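Local structure of phosphodiesterase (Trypanosoma brucei brucei, 5H2R) at residues M238-I243 / P304-I309. The protein belongs to the cyclic nucleotide phosphodiesterases, all-helical enzymes of the HD superfamily with a paired metal site at the base of the ligand pocket. Numbering follows the deposited sequence.
With ZN (zinc ion), chain C; LLN ((4~{a}~{S},8~{a}~{R})-2-cycloheptyl-4-[4-(2-hydroxyethyloxy)-3-[2-(2-oxidanylideneimidazolidin-1-yl)ethoxy]phenyl]-4~{a},5,8,8~{a}-tetrahydrophthalazin-1-one), chain E.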
loop_
_atom_site.group_PDB
_atom_site.type_symbol
_atom_site.label_atom_id
_atom_site.label_comp_id
_atom_site.label_asym_id
_atom_site.label_seq_id
_atom_site.Cartn_x
_atom_site.Cartn_y
_atom_site.Cartn_z
ATOM N N MET A 238 4.443 -1.606 5.883
ATOM C CA MET A 238 3.348 -0.928 5.183
ATOM C C MET A 238 3.951 0.236 4.370
ATOM O O MET A 238 3.702 0.346 3.162
ATOM C CB MET A 238 2.313 -0.397 6.199
ATOM C CG MET A 238 0.980 0.037 5.581
ATOM S SD MET A 238 0.104 -1.049 4.407
ATOM C CE MET A 238 0.064 -2.609 5.283
ATOM N N LYS A 239 4.794 1.055 5.030
ATOM C CA LYS A 239 5.482 2.172 4.375
ATOM C C LYS A 239 6.344 1.698 3.217
ATOM O O LYS A 239 6.305 2.317 2.164
ATOM C CB LYS A 239 6.353 2.950 5.366
ATOM C CG LYS A 239 5.590 3.935 6.236
ATOM C CD LYS A 239 6.567 4.773 7.122
ATOM C CE LYS A 239 7.583 5.590 6.335
ATOM N NZ LYS A 239 6.947 6.459 5.324
ATOM N N ALA A 240 7.129 0.628 3.408
ATOM C CA ALA A 240 7.999 0.061 2.372
ATOM C C ALA A 240 7.188 -0.431 1.184
ATOM O O ALA A 240 7.615 -0.237 0.042
ATOM C CB ALA A 240 8.841 -1.071 2.936
ATOM N N GLY A 241 6.036 -1.060 1.448
ATOM C CA GLY A 241 5.145 -1.495 0.376
ATOM C C GLY A 241 4.672 -0.278 -0.410
ATOM O O GLY A 241 4.675 -0.283 -1.641
ATOM N N ASP A 242 4.307 0.803 0.301
ATOM C CA ASP A 242 3.833 2.052 -0.326
ATOM C C ASP A 242 4.851 2.751 -1.270
ATOM O O ASP A 242 4.448 3.318 -2.292
ATOM C CB ASP A 242 3.348 3.023 0.746
ATOM C CG ASP A 242 1.970 3.603 0.510
ATOM O OD1 ASP A 242 1.347 3.271 -0.528
ATOM O OD2 ASP A 242 1.496 4.348 1.377
ATOM N N ILE A 243 6.144 2.726 -0.916
ATOM C CA ILE A 243 7.215 3.347 -1.725
ATOM C C ILE A 243 8.070 2.278 -2.446
ATOM O O ILE A 243 9.215 2.543 -2.835
ATOM C CB ILE A 243 8.047 4.363 -0.899
ATOM C CG1 ILE A 243 8.754 3.705 0.316
ATOM C CG2 ILE A 243 7.172 5.556 -0.470
ATOM C CD1 ILE A 243 10.022 4.538 0.865
ATOM N N PRO A 304 17.547 6.106 0.993
ATOM C CA PRO A 304 17.890 6.092 2.430
ATOM C C PRO A 304 16.938 5.248 3.273
ATOM O O PRO A 304 17.385 4.633 4.229
ATOM C CB PRO A 304 17.824 7.572 2.834
ATOM C CG PRO A 304 18.018 8.316 1.565
ATOM C CD PRO A 304 17.329 7.493 0.528
ATOM N N PHE A 305 15.634 5.195 2.910
ATOM C CA PHE A 305 14.658 4.407 3.653
ATOM C C PHE A 305 15.028 2.915 3.648
ATOM O O PHE A 305 15.123 2.320 4.728
ATOM C CB PHE A 305 13.229 4.593 3.098
ATOM C CG PHE A 305 12.204 3.721 3.792
ATOM C CD1 PHE A 305 11.658 4.098 5.015
ATOM C CD2 PHE A 305 11.815 2.506 3.242
ATOM C CE1 PHE A 305 10.703 3.299 5.646
ATOM C CE2 PHE A 305 10.852 1.713 3.870
ATOM C CZ PHE A 305 10.298 2.116 5.065
ATOM N N PHE A 306 15.160 2.326 2.446
ATOM C CA PHE A 306 15.459 0.902 2.270
ATOM C C PHE A 306 16.827 0.525 2.854
ATOM O O PHE A 306 16.915 -0.445 3.611
ATOM C CB PHE A 306 15.294 0.450 0.801
ATOM C CG PHE A 306 13.845 0.294 0.377
ATOM C CD1 PHE A 306 13.046 -0.713 0.919
ATOM C CD2 PHE A 306 13.271 1.170 -0.540
ATOM C CE1 PHE A 306 11.698 -0.832 0.563
ATOM C CE2 PHE A 306 11.914 1.055 -0.893
ATOM C CZ PHE A 306 11.145 0.041 -0.350
ATOM N N GLN A 307 17.867 1.345 2.577
ATOM C CA GLN A 307 19.220 1.128 3.088
ATOM C C GLN A 307 19.263 1.080 4.628
ATOM O O GLN A 307 19.815 0.128 5.171
ATOM C CB GLN A 307 20.197 2.173 2.490
ATOM C CG GLN A 307 21.695 1.867 2.698
ATOM C CD GLN A 307 22.271 1.007 1.600
ATOM O OE1 GLN A 307 22.465 1.451 0.461
ATOM N NE2 GLN A 307 22.599 -0.233 1.927
ATOM N N LYS A 308 18.650 2.059 5.317
ATOM C CA LYS A 308 18.604 2.135 6.782
ATOM C C LYS A 308 17.851 0.968 7.436
ATOM O O LYS A 308 18.346 0.420 8.417
ATOM C CB LYS A 308 18.017 3.465 7.266
ATOM C CG LYS A 308 18.935 4.680 7.102
ATOM C CD LYS A 308 18.105 5.983 7.230
ATOM C CE LYS A 308 18.958 7.231 7.219
ATOM N NZ LYS A 308 18.142 8.472 7.370
ATOM N N ILE A 309 16.656 0.601 6.916
ATOM C CA ILE A 309 15.865 -0.498 7.506
ATOM C C ILE A 309 16.566 -1.862 7.316
ATOM O O ILE A 309 16.541 -2.675 8.243
ATOM C CB ILE A 309 14.367 -0.519 7.068
ATOM C CG1 ILE A 309 14.202 -0.860 5.561
ATOM C CG2 ILE A 309 13.673 0.786 7.468
ATOM C CD1 ILE A 309 12.766 -1.174 5.070
HETATM ZN ZN ZN C . -0.744 3.749 -1.025
HETATM C C1 LLN E . 6.396 5.583 -8.779
HETATM C C2 LLN E . 6.127 7.336 -7.112
HETATM C C3 LLN E . 5.198 6.607 -6.379
HETATM O O1 LLN E . 6.762 6.874 -8.245
HETATM O O2 LLN E . 7.311 9.337 -7.525
HETATM O O3 LLN E . 8.516 10.652 -11.199
HETATM C C11 LLN E . 6.072 13.078 -10.496
HETATM C C12 LLN E . 7.741 11.467 -10.712
HETATM C C13 LLN E . 4.351 9.037 -3.604
HETATM C C14 LLN E . 5.120 11.923 -1.647
HETATM C C15 LLN E . 6.425 11.401 -0.926
HETATM C C16 LLN E . 7.551 12.368 -0.560
HETATM C C17 LLN E . 8.407 12.846 -1.728
HETATM C C18 LLN E . 7.747 13.741 -2.770
HETATM C C19 LLN E . 6.553 13.157 -3.519
HETATM C C20 LLN E . 5.258 13.056 -2.709
HETATM C C21 LLN E . 3.155 10.432 -1.477
HETATM C C22 LLN E . 2.414 9.261 -2.101
HETATM C C23 LLN E . 1.468 8.575 -1.101
HETATM C C24 LLN E . 2.210 7.673 -0.164
HETATM C C25 LLN E . 3.357 7.096 -0.474
HETATM C C26 LLN E . 4.198 7.489 -1.661
HETATM C C27 LLN E . 3.394 8.242 -2.736
HETATM O O4 LLN E . 2.793 10.969 -0.443
HETATM N N3 LLN E . 4.272 10.823 -2.151
HETATM N N2 LLN E . 4.745 10.226 -3.304
HETATM C C5 LLN E . 4.951 8.453 -4.832
HETATM C C4 LLN E . 4.615 7.164 -5.251
HETATM C C6 LLN E . 5.884 9.185 -5.564
HETATM C C7 LLN E . 6.500 8.629 -6.676
HETATM C C LLN E . 7.581 4.946 -9.460
HETATM O O LLN E . 8.642 4.705 -8.554
HETATM C C8 LLN E . 7.726 10.660 -7.149
HETATM C C9 LLN E . 8.514 11.248 -8.302
HETATM N N LLN E . 7.662 11.788 -9.377
HETATM N N1 LLN E . 6.830 12.196 -11.375
HETATM C C10 LLN E . 6.479 12.606 -9.105
HETATM O O HOH W 1 -0.715 5.468 0.537
HETATM O O HOH W 2 0.232 5.493 -2.027
#
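Two phenylalanines, Phe305 and Phe306, reach from helix 290-312 to the C-terminal end of helix 227-242, where Ala240 and Ile243 receive them inside the all-helical phosphodiesterase fold. The helices run roughly antiparallel, with segment axes 142° apart and 11.2 Å at their closest, a gap bridged by the two rings. Ala240 forms the low floor of a hollow flanked by Lys239 and Ile243, and the edge of Phe305, with CG anti to its own backbone N (chi1 176°), settles into it. The Ala240 CB lies 3.6 Å from CE2 of Phe305 and also touches Phe306, 3.7 Å from CE1, so that the methyl sits at the mouth of the notch where the two rings meet. The Ile243 methyl CD1 comes obliquely against Phe305, 3.6 Å from CD2, while the Lys239 aliphatic chain bends past CE1 and CZ and its NZ is hydrogen-bonded to His207. CD2 of Phe305 in turn lies over the centre of the Phe306 ring, and Ile309 CG2 rests on one Phe305 face toward the rim; these neighbours probably limit the turning of the rings. Beyond the rings, Leu211 of helix 207-217 packs against Phe305, and Thr320 and Val321 of helix 318-334 against Phe306.

On the other side of helix 227-242 is the metal site: Asp242 binds the zinc ion through OD1 at 2.2 Å, together with His92, His128, Asp129 and two waters, while its OD2 accepts a hydrogen bond from one of those waters. Ile243 links the two environments, its CG2 meeting LLN C26 at 3.7 Å and its CD1 meeting Phe305. No hydrogen bond joins the two segments; the leading edge of Phe306 instead abuts the carbonyls of Ala240 and Ile243, with CE2 lying 3.6 Å from Ile243 O, which is near the ring plane.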